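Local coordinates for protein CD38 molecule (Bos taurus, PDB 3KOU) that belongs to the ADP-ribosyl cyclase family and holds the ligand 2NF in a pocket beside a parallel beta sheet, at residues A[83-88]-A[103-108]; A[153-158]-A[188-193]; A[164-169]-A[196-201]. All coordinates share one frame; numbering follows the deposited sequence.

Contact 1 (A[83-88]-A[103-108]); sequences QQVFWS and LMTLED. With 2NF ([[(2R,3S,4R,5R)-5-(6-aminopurin-9-yl)-3,4-dihydroxyoxolan-2-yl]methoxy-hydroxyphosphoryl] [(2R,3S,4R,5R)-5-(3-carbamoylpyridin-1-ium-1yl)- 3-fluoro-,4- hydroxyoxolan-2-yl]methyl phosphate), chain E.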
loop_
_atom_site.group_PDB
_atom_site.type_symbol
_atom_site.label_atom_id
_atom_site.label_comp_id
_atom_site.label_asym_id
_atom_site.label_seq_id
_atom_site.Cartn_x
_atom_site.Cartn_y
_atom_site.Cartn_z
ATOM N N GLN A 83 13.898 -5.396 4.505
ATOM C CA GLN A 83 12.716 -5.705 5.321
ATOM C C GLN A 83 11.374 -5.434 4.622
ATOM O O GLN A 83 10.314 -5.623 5.203
ATOM C CB GLN A 83 12.781 -4.987 6.676
ATOM C CG GLN A 83 13.912 -5.530 7.569
ATOM C CD GLN A 83 14.202 -4.662 8.782
ATOM O OE1 GLN A 83 13.298 -4.076 9.378
ATOM N NE2 GLN A 83 15.475 -4.591 9.162
ATOM N N GLN A 84 11.416 -5.020 3.365
ATOM C CA GLN A 84 10.175 -4.568 2.722
ATOM C C GLN A 84 9.381 -5.684 2.020
ATOM O O GLN A 84 9.946 -6.557 1.356
ATOM C CB GLN A 84 10.508 -3.446 1.739
ATOM C CG GLN A 84 9.315 -2.650 1.215
ATOM C CD GLN A 84 9.771 -1.341 0.560
ATOM O OE1 GLN A 84 10.857 -0.832 0.856
ATOM N NE2 GLN A 84 8.942 -0.792 -0.301
ATOM N N VAL A 85 8.064 -5.631 2.154
ATOM C CA VAL A 85 7.163 -6.632 1.588
ATOM C C VAL A 85 6.057 -5.964 0.785
ATOM O O VAL A 85 5.363 -5.084 1.294
ATOM C CB VAL A 85 6.523 -7.491 2.695
ATOM C CG1 VAL A 85 5.475 -8.451 2.100
ATOM C CG2 VAL A 85 7.619 -8.236 3.459
ATOM N N PHE A 86 5.916 -6.374 -0.474
ATOM C CA PHE A 86 4.796 -5.995 -1.324
ATOM C C PHE A 86 3.770 -7.135 -1.321
ATOM O O PHE A 86 4.099 -8.274 -0.977
ATOM C CB PHE A 86 5.278 -5.739 -2.777
ATOM C CG PHE A 86 6.226 -4.576 -2.903
ATOM C CD1 PHE A 86 5.748 -3.284 -3.086
ATOM C CD2 PHE A 86 7.593 -4.772 -2.813
ATOM C CE1 PHE A 86 6.624 -2.216 -3.189
ATOM C CE2 PHE A 86 8.475 -3.701 -2.922
ATOM C CZ PHE A 86 7.995 -2.435 -3.115
ATOM N N TRP A 87 2.534 -6.828 -1.708
ATOM C CA TRP A 87 1.469 -7.829 -1.817
ATOM C C TRP A 87 0.449 -7.406 -2.874
ATOM O O TRP A 87 0.328 -6.225 -3.191
ATOM C CB TRP A 87 0.767 -8.051 -0.473
ATOM C CG TRP A 87 0.126 -6.816 0.087
ATOM C CD1 TRP A 87 0.692 -5.912 0.944
ATOM C CD2 TRP A 87 -1.202 -6.355 -0.159
ATOM N NE1 TRP A 87 -0.207 -4.911 1.244
ATOM C CE2 TRP A 87 -1.374 -5.161 0.576
ATOM C CE3 TRP A 87 -2.268 -6.837 -0.931
ATOM C CZ2 TRP A 87 -2.560 -4.447 0.561
ATOM C CZ3 TRP A 87 -3.441 -6.121 -0.939
ATOM C CH2 TRP A 87 -3.582 -4.943 -0.195
ATOM N N SER A 88 -0.266 -8.376 -3.441
ATOM C CA SER A 88 -1.350 -8.087 -4.387
ATOM C C SER A 88 -2.324 -9.271 -4.351
ATOM O O SER A 88 -1.917 -10.399 -4.622
ATOM C CB SER A 88 -0.764 -7.893 -5.804
ATOM O OG SER A 88 -1.681 -7.221 -6.670
ATOM N N LEU A 103 8.743 -8.108 9.349
ATOM C CA LEU A 103 8.937 -7.342 8.116
ATOM C C LEU A 103 7.881 -6.241 8.028
ATOM O O LEU A 103 6.980 -6.155 8.877
ATOM C CB LEU A 103 8.816 -8.275 6.896
ATOM C CG LEU A 103 9.794 -9.464 6.902
ATOM C CD1 LEU A 103 9.505 -10.449 5.772
ATOM C CD2 LEU A 103 11.238 -9.010 6.855
ATOM N N MET A 104 7.966 -5.411 6.994
ATOM C CA MET A 104 6.998 -4.323 6.816
ATOM C C MET A 104 6.361 -4.220 5.431
ATOM O O MET A 104 7.062 -4.050 4.436
ATOM C CB MET A 104 7.656 -2.977 7.135
ATOM C CG MET A 104 8.341 -2.958 8.507
ATOM S SD MET A 104 9.148 -1.382 8.852
ATOM C CE MET A 104 7.686 -0.383 8.921
ATOM N N THR A 105 5.030 -4.273 5.408
ATOM C CA THR A 105 4.211 -3.893 4.250
ATOM C C THR A 105 3.960 -2.392 4.292
ATOM O O THR A 105 4.325 -1.722 5.262
ATOM C CB THR A 105 2.849 -4.589 4.309
ATOM O OG1 THR A 105 2.129 -4.143 5.485
ATOM C CG2 THR A 105 3.045 -6.100 4.371
ATOM N N LEU A 106 3.334 -1.868 3.246
ATOM C CA LEU A 106 2.977 -0.455 3.198
ATOM C C LEU A 106 2.142 -0.107 4.430
ATOM O O LEU A 106 2.303 0.961 5.014
ATOM C CB LEU A 106 2.208 -0.153 1.898
ATOM C CG LEU A 106 1.863 1.317 1.657
ATOM C CD1 LEU A 106 3.124 2.229 1.612
ATOM C CD2 LEU A 106 1.014 1.468 0.395
ATOM N N GLU A 107 1.293 -1.044 4.840
ATOM C CA GLU A 107 0.379 -0.827 5.955
ATOM C C GLU A 107 1.113 -0.781 7.303
ATOM O O GLU A 107 0.513 -0.434 8.337
ATOM C CB GLU A 107 -0.763 -1.881 5.942
ATOM C CG GLU A 107 -1.779 -1.709 4.816
ATOM C CD GLU A 107 -1.245 -2.159 3.423
ATOM O OE1 GLU A 107 -0.290 -2.952 3.371
ATOM O OE2 GLU A 107 -1.785 -1.696 2.402
ATOM N N ASP A 108 2.403 -1.117 7.287
ATOM C CA ASP A 108 3.270 -1.033 8.456
ATOM C C ASP A 108 4.149 0.225 8.496
ATOM O O ASP A 108 4.940 0.395 9.418
ATOM C CB ASP A 108 4.156 -2.282 8.570
ATOM C CG ASP A 108 3.347 -3.558 8.720
ATOM O OD1 ASP A 108 2.406 -3.560 9.533
ATOM O OD2 ASP A 108 3.651 -4.564 8.038
HETATM C C1D 2NF E . 1.016 -0.990 -2.734
HETATM C C2D 2NF E . 1.570 -1.970 -1.718
HETATM F F2D 2NF E . 2.763 -1.762 -1.231
HETATM C C3D 2NF E . 1.146 -3.332 -2.214
HETATM O O3D 2NF E . 2.226 -4.154 -2.357
HETATM O O4D 2NF E . 0.037 -1.706 -3.445
HETATM C C4D 2NF E . 0.197 -3.056 -3.387
HETATM C C5D 2NF E . -1.115 -3.784 -3.394
HETATM O O5D 2NF E . -2.263 -3.200 -3.989
HETATM P PN 2NF E . -2.843 -3.973 -5.196
HETATM O O1N 2NF E . -1.669 -4.500 -5.826
HETATM O O2N 2NF E . -3.660 -3.117 -5.925
HETATM O O3 2NF E . -3.569 -5.175 -4.537
HETATM P PA 2NF E . -5.097 -5.520 -4.547
HETATM O O1A 2NF E . -5.524 -5.582 -5.849
HETATM O O2A 2NF E . -5.688 -4.388 -3.884
HETATM O O5B 2NF E . -5.275 -6.748 -3.826
HETATM O O HOH W 1 3.055 -3.614 0.985
#
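W87 and E107 meet at the ligand-bearing end of this contact: the indole NE1 donates to E107 OE1 at 2.9 Å. The acceptor lies close to the plane of the ring, while the donor reaches the syn side of the carboxylate from 31° out of its plane. E107 gets there by a bend at chi2 (75°), which folds CD back to the indole edge. OE1 takes a second bond from H95 NE2, so two bonds converge on this one oxygen and limit the turning of the carboxylate about CG-CD; H95 also meets the indole edge-to-face.

Backbone groups are paired at the other end. M104 N donates to Q83 O at 3.0 Å, and M104 O receives V85 N at 3.0 Å, forming a single bridge. V85's own carbonyl, V85 O, is reached through a water, which donates to it at 2.8 Å and accepts from L106 N. T105 N is satisfied by D108 OD2, which holds the turn that carries E107. Beside the bridge, V85 CG2 rests on L103 CB at 3.6 Å, the two side chains crossing at about a right angle.

The ribose of 2NF lies over one face of W87, toward the rim, its O3D accepting W87 N, and O1N of the ligand takes the hydroxyl of S88 at 2.8 Å. L106 CB faces the fluorine F2D, so both segments line the pocket. Strand 85-88 is an outermost strand of the four-stranded parallel sheet, with 164-170 beside it; V85 and W87 also touch helix 91-101, and L106 packs on helix 145-160.

Contact 2 (A[153-158]-A[188-193]); sequences LSERFA and APNLRP. With 2NF ([[(2R,3S,4R,5R)-5-(6-aminopurin-9-yl)-3,4-dihydroxyoxolan-2-yl]methoxy-hydroxyphosphoryl] [(2R,3S,4R,5R)-5-(3-carbamoylpyridin-1-ium-1yl)- 3-fluoro-,4- hydroxyoxolan-2-yl]methyl phosphate), chain E.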
loop_
_atom_site.group_PDB
_atom_site.type_symbol
_atom_site.label_atom_id
_atom_site.label_comp_id
_atom_site.label_asym_id
_atom_site.label_seq_id
_atom_site.Cartn_x
_atom_site.Cartn_y
_atom_site.Cartn_z
ATOM N N LEU A 153 1.423 7.142 -2.114
ATOM C CA LEU A 153 2.138 6.465 -1.017
ATOM C C LEU A 153 2.838 5.212 -1.550
ATOM O O LEU A 153 4.030 4.970 -1.247
ATOM C CB LEU A 153 1.220 6.098 0.170
ATOM C CG LEU A 153 1.991 5.855 1.487
ATOM C CD1 LEU A 153 2.517 7.197 2.060
ATOM C CD2 LEU A 153 1.133 5.108 2.528
ATOM N N SER A 154 2.112 4.456 -2.373
ATOM C CA SER A 154 2.633 3.238 -2.993
ATOM C C SER A 154 3.828 3.510 -3.878
ATOM O O SER A 154 4.791 2.737 -3.887
ATOM C CB SER A 154 1.538 2.537 -3.808
ATOM O OG SER A 154 0.508 2.021 -2.951
ATOM N N GLU A 155 3.778 4.603 -4.630
ATOM C CA GLU A 155 4.902 4.957 -5.488
ATOM C C GLU A 155 6.162 5.298 -4.690
ATOM O O GLU A 155 7.245 4.821 -5.013
ATOM C CB GLU A 155 4.549 6.092 -6.470
ATOM C CG GLU A 155 5.778 6.601 -7.210
ATOM C CD GLU A 155 5.467 7.667 -8.247
ATOM O OE1 GLU A 155 4.350 8.220 -8.235
ATOM O OE2 GLU A 155 6.351 7.958 -9.078
ATOM N N ARG A 156 6.028 6.117 -3.647
ATOM C CA ARG A 156 7.181 6.478 -2.833
ATOM C C ARG A 156 7.780 5.269 -2.115
ATOM O O ARG A 156 8.995 5.135 -2.061
ATOM C CB ARG A 156 6.850 7.602 -1.839
ATOM C CG ARG A 156 6.284 8.857 -2.492
ATOM C CD ARG A 156 7.398 9.740 -3.061
ATOM N NE ARG A 156 8.377 10.089 -2.032
ATOM C CZ ARG A 156 8.369 11.227 -1.340
ATOM N NH1 ARG A 156 7.433 12.139 -1.565
ATOM N NH2 ARG A 156 9.297 11.456 -0.416
ATOM N N PHE A 157 6.920 4.404 -1.573
ATOM C CA PHE A 157 7.314 3.128 -0.946
ATOM C C PHE A 157 8.181 2.288 -1.913
ATOM O O PHE A 157 9.279 1.795 -1.551
ATOM C CB PHE A 157 6.001 2.408 -0.586
ATOM C CG PHE A 157 6.133 1.072 0.114
ATOM C CD1 PHE A 157 6.648 0.967 1.395
ATOM C CD2 PHE A 157 5.610 -0.070 -0.482
ATOM C CE1 PHE A 157 6.696 -0.276 2.051
ATOM C CE2 PHE A 157 5.640 -1.314 0.167
ATOM C CZ PHE A 157 6.174 -1.416 1.436
ATOM N N ALA A 158 7.717 2.170 -3.154
ATOM C CA ALA A 158 8.464 1.430 -4.176
ATOM C C ALA A 158 9.800 2.104 -4.528
ATOM O O ALA A 158 10.834 1.438 -4.686
ATOM C CB ALA A 158 7.581 1.236 -5.453
ATOM N N ALA A 188 5.874 -2.071 -9.057
ATOM C CA ALA A 188 6.903 -2.753 -9.841
ATOM C C ALA A 188 7.631 -1.798 -10.815
ATOM O O ALA A 188 8.856 -1.812 -10.898
ATOM C CB ALA A 188 6.299 -3.982 -10.567
ATOM N N PRO A 189 6.881 -0.955 -11.540
ATOM C CA PRO A 189 7.517 -0.051 -12.510
ATOM C C PRO A 189 8.341 1.079 -11.893
ATOM O O PRO A 189 9.155 1.673 -12.602
ATOM C CB PRO A 189 6.329 0.505 -13.329
ATOM C CG PRO A 189 5.235 -0.519 -13.170
ATOM C CD PRO A 189 5.425 -1.035 -11.730
ATOM N N ASN A 190 8.154 1.364 -10.605
ATOM C CA ASN A 190 8.916 2.404 -9.929
ATOM C C ASN A 190 9.926 1.857 -8.910
ATOM O O ASN A 190 10.510 2.604 -8.127
ATOM C CB ASN A 190 7.956 3.407 -9.272
ATOM C CG ASN A 190 7.190 4.224 -10.300
ATOM O OD1 ASN A 190 5.960 4.096 -10.449
ATOM N ND2 ASN A 190 7.915 5.056 -11.035
ATOM N N LEU A 191 10.145 0.549 -8.936
ATOM C CA LEU A 191 11.092 -0.060 -8.014
ATOM C C LEU A 191 12.490 0.509 -8.238
ATOM O O LEU A 191 12.967 0.586 -9.374
ATOM C CB LEU A 191 11.097 -1.576 -8.207
ATOM C CG LEU A 191 11.364 -2.505 -7.034
ATOM C CD1 LEU A 191 10.676 -2.032 -5.744
ATOM C CD2 LEU A 191 10.884 -3.883 -7.440
ATOM N N ARG A 192 13.145 0.926 -7.155
ATOM C CA ARG A 192 14.516 1.407 -7.254
ATOM C C ARG A 192 15.365 0.405 -8.026
ATOM O O ARG A 192 15.316 -0.791 -7.747
ATOM C CB ARG A 192 15.144 1.572 -5.863
ATOM C CG ARG A 192 16.565 2.142 -5.946
ATOM C CD ARG A 192 17.359 1.957 -4.672
ATOM N NE ARG A 192 16.658 2.475 -3.494
ATOM C CZ ARG A 192 16.834 3.691 -2.989
ATOM N NH1 ARG A 192 17.694 4.539 -3.554
ATOM N NH2 ARG A 192 16.148 4.055 -1.911
ATOM N N PRO A 193 16.179 0.885 -8.974
ATOM C CA PRO A 193 16.995 -0.085 -9.716
ATOM C C PRO A 193 18.038 -0.831 -8.877
ATOM O O PRO A 193 18.581 -0.306 -7.900
ATOM C CB PRO A 193 17.682 0.768 -10.783
ATOM C CG PRO A 193 16.792 1.929 -10.973
ATOM C CD PRO A 193 16.210 2.218 -9.595
HETATM C C1D 2NF E . 1.016 -0.990 -2.734
HETATM C C2D 2NF E . 1.570 -1.970 -1.718
HETATM F F2D 2NF E . 2.763 -1.762 -1.231
HETATM C C3D 2NF E . 1.146 -3.332 -2.214
HETATM O O3D 2NF E . 2.226 -4.154 -2.357
HETATM O O4D 2NF E . 0.037 -1.706 -3.445
HETATM C C4D 2NF E . 0.197 -3.056 -3.387
HETATM C C5D 2NF E . -1.115 -3.784 -3.394
HETATM O O5D 2NF E . -2.263 -3.200 -3.989
HETATM P PN 2NF E . -2.843 -3.973 -5.196
HETATM O O1N 2NF E . -1.669 -4.500 -5.826
HETATM O O2N 2NF E . -3.660 -3.117 -5.925
HETATM O O3 2NF E . -3.569 -5.175 -4.537
HETATM P PA 2NF E . -5.097 -5.520 -4.547
HETATM O O1A 2NF E . -5.524 -5.582 -5.849
HETATM O O2A 2NF E . -5.688 -4.388 -3.884
HETATM O O5B 2NF E . -5.275 -6.748 -3.826
#
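The pocket that holds 2NF in this ADP-ribosyl cyclase fold has helix 145-160 as one wall, and another side of that helix, through E155 and A158, meets the loop 188-193, which follows helix 182-187. S154 and F157 are the pocket residues: S154 OG lies 3.1 Å from C1D of 2NF and F157 CE2 3.2 Å from its fluorine F2D. S154 OG is held by W150 O one helical turn back, and the F157 ring meets F86 edge-to-face.

The loop takes hold elsewhere on the helix. N190 starts its side chain toward the helix and meets E155, whose extended chain, with CG anti to the backbone N (chi1 171°), carries the carboxylate obliquely across that of N190. This is a loose meeting, and E155 OE1 finds its salt bridge with K65. R192 reaches the last turn of the helix and the residue beyond it, NH2 bonding to S160 O and NE to A161 O.

A158 O is the meeting point of the backbones: it accepts a weak bond from R192 N at 3.4 Å, while L191 CD1 packs against the same oxygen at 3.6 Å.

Contact 3 (A[164-169]-A[196-201]); sequences TVRVVL and ELEAWL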
loop_
_atom_site.group_PDB
_atom_site.type_symbol
_atom_site.label_atom_id
_atom_site.label_comp_id
_atom_site.label_asym_id
_atom_site.label_seq_id
_atom_site.Cartn_x
_atom_site.Cartn_y
_atom_site.Cartn_z
ATOM N N THR A 164 17.159 -6.528 -0.757
ATOM C CA THR A 164 16.194 -7.557 -1.124
ATOM C C THR A 164 14.791 -7.168 -0.692
ATOM O O THR A 164 14.579 -6.791 0.457
ATOM C CB THR A 164 16.504 -8.892 -0.458
ATOM O OG1 THR A 164 17.824 -9.306 -0.805
ATOM C CG2 THR A 164 15.520 -9.952 -0.932
ATOM N N VAL A 165 13.839 -7.219 -1.623
ATOM C CA VAL A 165 12.427 -7.010 -1.300
ATOM C C VAL A 165 11.657 -8.283 -1.629
ATOM O O VAL A 165 12.094 -9.075 -2.468
ATOM C CB VAL A 165 11.811 -5.824 -2.085
ATOM C CG1 VAL A 165 12.492 -4.514 -1.699
ATOM C CG2 VAL A 165 11.913 -6.054 -3.594
ATOM N N ARG A 166 10.526 -8.488 -0.961
ATOM C CA ARG A 166 9.691 -9.673 -1.205
ATOM C C ARG A 166 8.298 -9.273 -1.675
ATOM O O ARG A 166 7.806 -8.190 -1.312
ATOM C CB ARG A 166 9.579 -10.566 0.047
ATOM C CG ARG A 166 10.892 -11.138 0.555
ATOM C CD ARG A 166 11.335 -10.427 1.815
ATOM N NE ARG A 166 12.708 -10.758 2.190
ATOM C CZ ARG A 166 13.038 -11.756 3.001
ATOM N NH1 ARG A 166 12.096 -12.527 3.525
ATOM N NH2 ARG A 166 14.312 -11.989 3.288
ATOM N N VAL A 167 7.675 -10.115 -2.509
ATOM C CA VAL A 167 6.262 -9.944 -2.864
ATOM C C VAL A 167 5.449 -11.236 -2.679
ATOM O O VAL A 167 5.897 -12.327 -3.063
ATOM C CB VAL A 167 6.054 -9.357 -4.283
ATOM C CG1 VAL A 167 6.501 -10.341 -5.341
ATOM C CG2 VAL A 167 4.591 -8.996 -4.483
ATOM N N VAL A 168 4.286 -11.117 -2.034
ATOM C CA VAL A 168 3.386 -12.262 -1.831
ATOM C C VAL A 168 2.250 -12.183 -2.849
ATOM O O VAL A 168 1.468 -11.232 -2.843
ATOM C CB VAL A 168 2.812 -12.287 -0.400
ATOM C CG1 VAL A 168 1.984 -13.567 -0.172
ATOM C CG2 VAL A 168 3.959 -12.177 0.627
ATOM N N LEU A 169 2.184 -13.171 -3.736
ATOM C CA LEU A 169 1.147 -13.202 -4.756
ATOM C C LEU A 169 0.253 -14.407 -4.589
ATOM O O LEU A 169 0.595 -15.367 -3.896
ATOM C CB LEU A 169 1.761 -13.202 -6.160
ATOM C CG LEU A 169 2.668 -11.978 -6.392
ATOM C CD1 LEU A 169 3.469 -12.109 -7.701
ATOM C CD2 LEU A 169 1.847 -10.680 -6.390
ATOM N N GLU A 196 16.778 -6.472 -5.364
ATOM C CA GLU A 196 16.453 -7.823 -5.809
ATOM C C GLU A 196 15.070 -8.146 -5.291
ATOM O O GLU A 196 14.758 -7.862 -4.132
ATOM C CB GLU A 196 17.474 -8.836 -5.291
ATOM C CG GLU A 196 18.929 -8.459 -5.579
ATOM C CD GLU A 196 19.919 -9.557 -5.194
ATOM O OE1 GLU A 196 19.474 -10.662 -4.830
ATOM O OE2 GLU A 196 21.140 -9.306 -5.249
ATOM N N LEU A 197 14.231 -8.714 -6.147
ATOM C CA LEU A 197 12.866 -9.033 -5.749
ATOM C C LEU A 197 12.629 -10.532 -5.693
ATOM O O LEU A 197 12.956 -11.274 -6.635
ATOM C CB LEU A 197 11.873 -8.379 -6.701
ATOM C CG LEU A 197 10.402 -8.757 -6.460
ATOM C CD1 LEU A 197 9.909 -8.164 -5.156
ATOM C CD2 LEU A 197 9.523 -8.288 -7.602
ATOM N N GLU A 198 12.069 -10.986 -4.579
ATOM C CA GLU A 198 11.697 -12.384 -4.445
ATOM C C GLU A 198 10.187 -12.477 -4.418
ATOM O O GLU A 198 9.557 -11.831 -3.594
ATOM C CB GLU A 198 12.258 -12.958 -3.143
ATOM C CG GLU A 198 13.766 -13.034 -3.116
ATOM C CD GLU A 198 14.260 -13.609 -1.806
ATOM O OE1 GLU A 198 13.426 -14.164 -1.060
ATOM O OE2 GLU A 198 15.471 -13.502 -1.529
ATOM N N ALA A 199 9.612 -13.272 -5.315
ATOM C CA ALA A 199 8.158 -13.469 -5.352
ATOM C C ALA A 199 7.793 -14.849 -4.830
ATOM O O ALA A 199 8.487 -15.818 -5.119
ATOM C CB ALA A 199 7.628 -13.286 -6.781
ATOM N N TRP A 200 6.707 -14.917 -4.058
ATOM C CA TRP A 200 6.158 -16.165 -3.538
ATOM C C TRP A 200 4.718 -16.291 -4.038
ATOM O O TRP A 200 3.867 -15.422 -3.769
ATOM C CB TRP A 200 6.202 -16.161 -1.994
ATOM C CG TRP A 200 7.589 -16.066 -1.445
ATOM C CD1 TRP A 200 8.287 -14.919 -1.168
ATOM C CD2 TRP A 200 8.455 -17.153 -1.111
ATOM N NE1 TRP A 200 9.539 -15.230 -0.696
ATOM C CE2 TRP A 200 9.668 -16.594 -0.653
ATOM C CE3 TRP A 200 8.338 -18.544 -1.180
ATOM C CZ2 TRP A 200 10.742 -17.377 -0.248
ATOM C CZ3 TRP A 200 9.409 -19.319 -0.780
ATOM C CH2 TRP A 200 10.595 -18.733 -0.317
ATOM N N LEU A 201 4.438 -17.329 -4.823
ATOM C CA LEU A 201 3.075 -17.537 -5.311
ATOM C C LEU A 201 2.415 -18.642 -4.489
ATOM O O LEU A 201 2.807 -19.813 -4.569
ATOM C CB LEU A 201 3.064 -17.912 -6.791
ATOM C CG LEU A 201 3.141 -16.773 -7.823
ATOM C CD1 LEU A 201 4.469 -16.066 -7.720
ATOM C CD2 LEU A 201 2.944 -17.328 -9.220
#
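Five backbone hydrogen bonds tie V165, V167 and L169 to E196, E198 and W200 on the adjacent strand. V165 N donates to E196 O at 2.7 Å and V165 O accepts E198 N; V167 N donates to E198 O and its carbonyl takes W200 N at 2.9 Å; L169 N bonds to W200 O at 2.8 Å, and the ladder runs on to V202. E198 and W200 thus each use both N-H and carbonyl toward the same neighbour. CA-H...O contacts, such as R166 CA to E198 O, fill the intervals.

On the face carrying T164, R166, V168, E196, E198 and W200, E198 extends and brings OE2 across to T164 CG2 at 3.6 Å, and R233 holds the carboxylates of both E198 and E196 in salt bridges. R166 bends at chi2 and sends NH1 to the hydroxyl of Y97, while its CG lies at the edge of the W200 indole.

The opposite face is apolar. V167 CG1, lodged between the backbone N and the carbonyl carbon (chi1 67°), sits on A199 CB at a tight 3.5 Å. Farther along, L169 CD1 meets L201 CD1 at 4.1 Å. Helix 216-227 covers L169, L197 and L201.

With strand axes 22° apart, these are the paired parallel strands of a beta-alpha-beta unit whose connection includes helix 182-187.

Overall arrangement
Contacts 1 and 3 are buried and share the parallel sheet, in which strand 85-88 neighbours 164-170: F86 N and O bond to R166 O and V168 N. Contact 2 is only partly buried, its loop reaching the surface. The chemistry follows place: contact 3 is a regular backbone ladder between strands, contact 1 mixes one bridge with water and side-chain bonds at the outermost strand of the sheet, and contact 2 has a single weak bond between helix and loop. Contacts 1 and 2 both touch 2NF and meet directly, Q84 NE2 lying 2.9 Å from F157 O. Contacts 2 and 3 adjoin only along the sequence, helix 145-160 leading into strand 164-170.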